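Local coordinates for enoyl-CoA hydratase/isomerase (Shewanella pealeana, PDB 4KPK), which probably acts as an isomerase or hydratase on CoA-linked substrates, as other members of the enoyl-CoA hydratase/isomerase (crotonase) family do, at residues A[62-67]-A[99-104]; A[237-242]-A[272-277]. All blocks are in the same frame, centred on the assembly; numbering follows the deposited sequence.

Contact 1: A[62-67]-A[99-104]; sequences AFDEVM and GADLNW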
# COMPACT_ATOMS: atom_id res chain seq x y z
N ALA A 62 6.41 -14.01 -27.03
CA ALA A 62 6.41 -12.58 -27.15
C ALA A 62 4.98 -12.15 -27.55
O ALA A 62 4.32 -12.81 -28.33
CB ALA A 62 7.42 -12.14 -28.21
N PHE A 63 4.51 -11.05 -27.01
CA PHE A 63 3.17 -10.60 -27.32
C PHE A 63 3.11 -9.89 -28.66
O PHE A 63 3.93 -9.02 -28.98
CB PHE A 63 2.65 -9.63 -26.27
CG PHE A 63 2.32 -10.25 -24.96
CD1 PHE A 63 2.98 -11.42 -24.51
CD2 PHE A 63 1.38 -9.65 -24.14
CE1 PHE A 63 2.67 -11.99 -23.28
CE2 PHE A 63 1.09 -10.20 -22.90
CZ PHE A 63 1.74 -11.37 -22.47
N ASP A 64 2.09 -10.24 -29.41
CA ASP A 64 1.62 -9.40 -30.50
C ASP A 64 0.10 -9.33 -30.49
O ASP A 64 -0.53 -9.83 -29.53
CB ASP A 64 2.21 -9.91 -31.82
CG ASP A 64 1.69 -11.25 -32.21
OD1 ASP A 64 0.72 -11.76 -31.57
OD2 ASP A 64 2.24 -11.78 -33.17
N GLU A 65 -0.49 -8.69 -31.52
CA GLU A 65 -1.97 -8.49 -31.61
C GLU A 65 -2.77 -9.80 -31.58
O GLU A 65 -3.88 -9.92 -31.04
CB GLU A 65 -2.30 -7.60 -32.83
CG GLU A 65 -2.21 -8.26 -34.20
CD GLU A 65 -0.80 -8.62 -34.78
OE1 GLU A 65 0.29 -8.50 -34.17
OE2 GLU A 65 -0.82 -9.08 -35.92
N VAL A 66 -2.20 -10.80 -32.17
CA VAL A 66 -2.81 -12.09 -32.20
C VAL A 66 -2.83 -12.73 -30.79
O VAL A 66 -3.87 -13.17 -30.37
CB VAL A 66 -2.10 -12.99 -33.25
CG1 VAL A 66 -2.55 -14.45 -33.13
CG2 VAL A 66 -2.33 -12.47 -34.67
N MSE A 67 -1.69 -12.81 -30.10
CA MSE A 67 -1.62 -13.28 -28.70
C MSE A 67 -2.63 -12.56 -27.83
O MSE A 67 -3.32 -13.20 -27.07
CB MSE A 67 -0.28 -12.98 -28.10
CG MSE A 67 -0.13 -13.35 -26.63
SE MSE A 67 0.78 -15.10 -26.54
CE MSE A 67 2.55 -14.56 -27.11
N GLY A 99 8.11 -10.47 -23.59
CA GLY A 99 7.48 -9.17 -23.70
C GLY A 99 7.10 -9.02 -25.15
O GLY A 99 6.60 -9.96 -25.76
N ALA A 100 7.40 -7.87 -25.73
CA ALA A 100 6.73 -7.44 -26.97
C ALA A 100 7.44 -7.92 -28.24
O ALA A 100 8.64 -7.79 -28.36
CB ALA A 100 6.57 -5.93 -26.98
N ASP A 101 6.69 -8.50 -29.18
CA ASP A 101 7.25 -9.03 -30.42
C ASP A 101 7.84 -7.87 -31.24
O ASP A 101 7.17 -6.87 -31.44
CB ASP A 101 6.11 -9.80 -31.13
CG ASP A 101 6.50 -10.34 -32.51
OD1 ASP A 101 6.65 -9.57 -33.48
OD2 ASP A 101 6.57 -11.56 -32.65
N LEU A 102 9.10 -8.00 -31.69
CA LEU A 102 9.77 -6.94 -32.49
C LEU A 102 9.02 -6.55 -33.77
O LEU A 102 8.99 -5.37 -34.15
CB LEU A 102 11.21 -7.33 -32.88
CG LEU A 102 12.11 -6.34 -33.67
CD1 LEU A 102 12.26 -5.04 -32.92
CD2 LEU A 102 13.52 -6.89 -33.95
N ASN A 103 8.45 -7.55 -34.45
CA ASN A 103 7.72 -7.30 -35.68
C ASN A 103 6.49 -6.52 -35.38
O ASN A 103 6.13 -5.65 -36.16
CB ASN A 103 7.34 -8.60 -36.38
CG ASN A 103 8.39 -9.02 -37.36
OD1 ASN A 103 8.81 -8.21 -38.18
ND2 ASN A 103 8.85 -10.27 -37.27
N TRP A 104 5.88 -6.80 -34.24
CA TRP A 104 4.68 -6.08 -33.79
C TRP A 104 5.11 -4.66 -33.45
O TRP A 104 4.44 -3.71 -33.82
CB TRP A 104 4.02 -6.77 -32.59
CG TRP A 104 2.80 -6.14 -32.05
CD1 TRP A 104 1.73 -5.67 -32.77
CD2 TRP A 104 2.48 -5.96 -30.67
NE1 TRP A 104 0.77 -5.20 -31.92
CE2 TRP A 104 1.19 -5.34 -30.63
CE3 TRP A 104 3.15 -6.24 -29.47
CZ2 TRP A 104 0.55 -5.01 -29.41
CZ3 TRP A 104 2.52 -5.89 -28.22
CH2 TRP A 104 1.22 -5.27 -28.21
O HOH W 1 4.32 -10.65 -34.75

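Contact 2: A[237-242]-A[272-277]; sequences SPQGMA and RVSEEG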
# COMPACT_ATOMS: atom_id res chain seq x y z
N SER A 237 -16.55 -21.66 -1.81
CA SER A 237 -17.75 -21.21 -2.54
C SER A 237 -17.46 -20.43 -3.80
O SER A 237 -16.94 -19.32 -3.74
CB SER A 237 -18.59 -20.35 -1.63
OG SER A 237 -19.63 -19.72 -2.30
N PRO A 238 -17.82 -20.96 -4.96
CA PRO A 238 -17.70 -20.10 -6.17
C PRO A 238 -18.34 -18.73 -6.04
O PRO A 238 -17.74 -17.68 -6.46
CB PRO A 238 -18.37 -20.93 -7.28
CG PRO A 238 -18.26 -22.36 -6.80
CD PRO A 238 -18.23 -22.33 -5.28
N GLN A 239 -19.57 -18.70 -5.50
CA GLN A 239 -20.22 -17.40 -5.33
C GLN A 239 -19.49 -16.48 -4.34
O GLN A 239 -19.38 -15.27 -4.58
CB GLN A 239 -21.67 -17.55 -4.87
CG GLN A 239 -22.38 -16.20 -4.77
CD GLN A 239 -23.82 -16.30 -4.25
OE1 GLN A 239 -24.77 -15.96 -4.97
NE2 GLN A 239 -23.98 -16.77 -3.02
N GLY A 240 -19.06 -17.04 -3.20
CA GLY A 240 -18.38 -16.27 -2.20
C GLY A 240 -17.06 -15.69 -2.72
O GLY A 240 -16.74 -14.51 -2.49
N MSE A 241 -16.33 -16.49 -3.48
CA MSE A 241 -15.06 -16.03 -4.09
C MSE A 241 -15.34 -14.95 -5.11
O MSE A 241 -14.65 -13.93 -5.16
CB MSE A 241 -14.36 -17.24 -4.72
CG MSE A 241 -13.84 -18.09 -3.56
SE MSE A 241 -12.49 -19.33 -4.29
CE MSE A 241 -13.63 -20.55 -5.28
N ALA A 242 -16.36 -15.12 -5.93
CA ALA A 242 -16.72 -14.01 -6.88
C ALA A 242 -17.09 -12.74 -6.17
O ALA A 242 -16.72 -11.63 -6.58
CB ALA A 242 -17.87 -14.44 -7.79
N ARG A 272 -25.68 -14.23 2.89
CA ARG A 272 -26.13 -15.13 3.99
C ARG A 272 -27.50 -15.75 3.76
O ARG A 272 -27.73 -16.85 4.23
CB ARG A 272 -26.35 -14.37 5.28
CG ARG A 272 -25.14 -13.98 6.03
CD ARG A 272 -25.58 -13.33 7.34
NE ARG A 272 -24.41 -12.89 8.06
CZ ARG A 272 -23.61 -13.75 8.64
NH1 ARG A 272 -23.92 -15.06 8.64
NH2 ARG A 272 -22.53 -13.32 9.25
N VAL A 273 -28.41 -14.97 3.13
CA VAL A 273 -29.74 -15.44 2.83
C VAL A 273 -29.79 -16.10 1.46
O VAL A 273 -30.74 -16.83 1.20
CB VAL A 273 -30.85 -14.33 2.94
CG1 VAL A 273 -30.77 -13.63 4.29
CG2 VAL A 273 -30.78 -13.31 1.83
N SER A 274 -28.80 -15.85 0.60
CA SER A 274 -28.69 -16.61 -0.66
C SER A 274 -28.72 -18.14 -0.46
O SER A 274 -28.37 -18.68 0.62
CB SER A 274 -27.43 -16.18 -1.47
OG SER A 274 -26.22 -16.86 -1.08
N GLU A 275 -29.10 -18.84 -1.52
CA GLU A 275 -29.10 -20.30 -1.54
C GLU A 275 -27.73 -20.90 -1.22
O GLU A 275 -27.60 -21.90 -0.52
CB GLU A 275 -29.48 -20.75 -2.94
CG GLU A 275 -30.13 -22.12 -2.99
CD GLU A 275 -30.71 -22.38 -4.36
OE1 GLU A 275 -31.69 -21.69 -4.73
OE2 GLU A 275 -30.17 -23.26 -5.07
N GLU A 276 -26.73 -20.26 -1.79
CA GLU A 276 -25.34 -20.63 -1.70
C GLU A 276 -24.82 -20.36 -0.30
O GLU A 276 -24.22 -21.26 0.34
CB GLU A 276 -24.58 -19.84 -2.78
CG GLU A 276 -23.97 -20.67 -3.87
CD GLU A 276 -22.56 -21.02 -3.49
OE1 GLU A 276 -21.58 -20.80 -4.25
OE2 GLU A 276 -22.46 -21.44 -2.32
N GLY A 277 -25.04 -19.15 0.20
CA GLY A 277 -24.81 -18.81 1.62
C GLY A 277 -25.48 -19.80 2.56
O GLY A 277 -24.86 -20.37 3.48

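Contact 1: A[62-67]-A[99-104]
Trp-104 lays one face of its indole over the backbone of Asp-64 and Glu-65. Asp-64 CA sits 3.9 Å from the centroid of the five-membered ring of Trp-104, 27° off the normal, a CH-pi contact. Glu-65 N lies over the same face. CG of Trp-104 is anti to the backbone N (chi1 -180°), which carries the ring across to the 62-67 segment. There Trp-104 CZ3 meets Phe-63 CB at 4.2 Å. Glu-65 runs alongside the indole in the opposite direction, its OE1 3.5 Å from Trp-104 CD1. Phe-63 joins the segments by its backbone. Phe-63 N donates to Gly-99 O (2.7 Å), and Phe-63 O accepts from Asp-101 N (2.8 Å). Together these make a single bridge between Phe-63 and Ala-100. The Phe-63 ring turns to helix 65-80, with CG of Met-67 (a selenomethionine) over one face. Asp-101 puts CB near Phe-63 O and turns its carboxylate back to cap helix 102-109. Asp-101 OD1 accepts from Trp-104 N at 3.0 Å and more weakly from Asn-103 N. Asp-64 is also an N-cap, of helix 65-80: its OD1 takes Met-67 N almost straight (171°). A water donates to Asp-64 OD2 and, weakly, to Asp-101 OD1. Asp-64 OD2 and Asp-101 OD2 are 4.4 Å apart. Arg-56 makes a salt bridge to Asp-101 and Tyr-40 bonds to Asp-64; the arginine would probably offset the like charges. In crotonase relatives the alanine of the Gly-Ala-Asp loop gives an oxyanion-hole N-H; Ala-100 N is the probable counterpart, and the Phe-63 bridge holds the peptides on both sides of it.

Contact 2: A[237-242]-A[272-277]
Glu-276 reaches across to the start of helix 238-251 and passes Gln-239, which runs the other way. Glu-276 CB lies 3.1 Å from Gln-239 NE2. Glu-276 CG is 4.0 Å from Gln-239 CB. The chain bends there (chi2 -92°), and CD arrives beside Ser-237 OG. OE1 takes two bonds from one face. Ser-237 OG donates to Glu-276 OE1 at 3.0 Å from above the carboxylate plane, and Gln-239 N reaches the same OE1 at 3.2 Å on its anti side, 32° out of the plane. OE2 stays close to Ser-237 OG. Ser-237 is the N-cap of helix 238-251, its OG accepting from Gly-240 N, so the carboxylate meets a helix N-terminus whose dipole would probably stabilise its charge. This lies in the C-terminal helical part of the crotonase fold, where a third subunit packs on Ser-237 and Met-241. Were Glu-276 cut back to an alanine, Gln-239 N and the Ser-237 hydroxyl would probably lose this shared acceptor. The Gln-239 amide lies almost parallel to the carboxylate, their planes 3° apart. Gln-239 NE2 donates to Ser-274 OG at 3.0 Å, near the amide plane. Ser-274 OG also accepts from Gly-277 N, capping helix 275-285, and bonds to Ile-271 O.

Contact 1 closes before contact 2 opens, so the two come in series along the chain. Their centres are 40 Å apart and their nearest atoms about 24 Å apart, on opposite sides of the chain's centre. They share no helix. Contact 1 joins the starts of helices 65-80 and 102-109, which flank strand 86-91 of the mixed sheet in sequence. Contact 2 lies beyond the last strand of that sheet, among helices 238-251, 258-273 and 275-285. It lies at the interface with the third subunit. At contact 1 just Leu-102, beside the pairing, reaches the second, packing on its Phe-285. That residue ends helix 275-285, which starts in contact 2, so a neighbour's helix comes against segment 99-104.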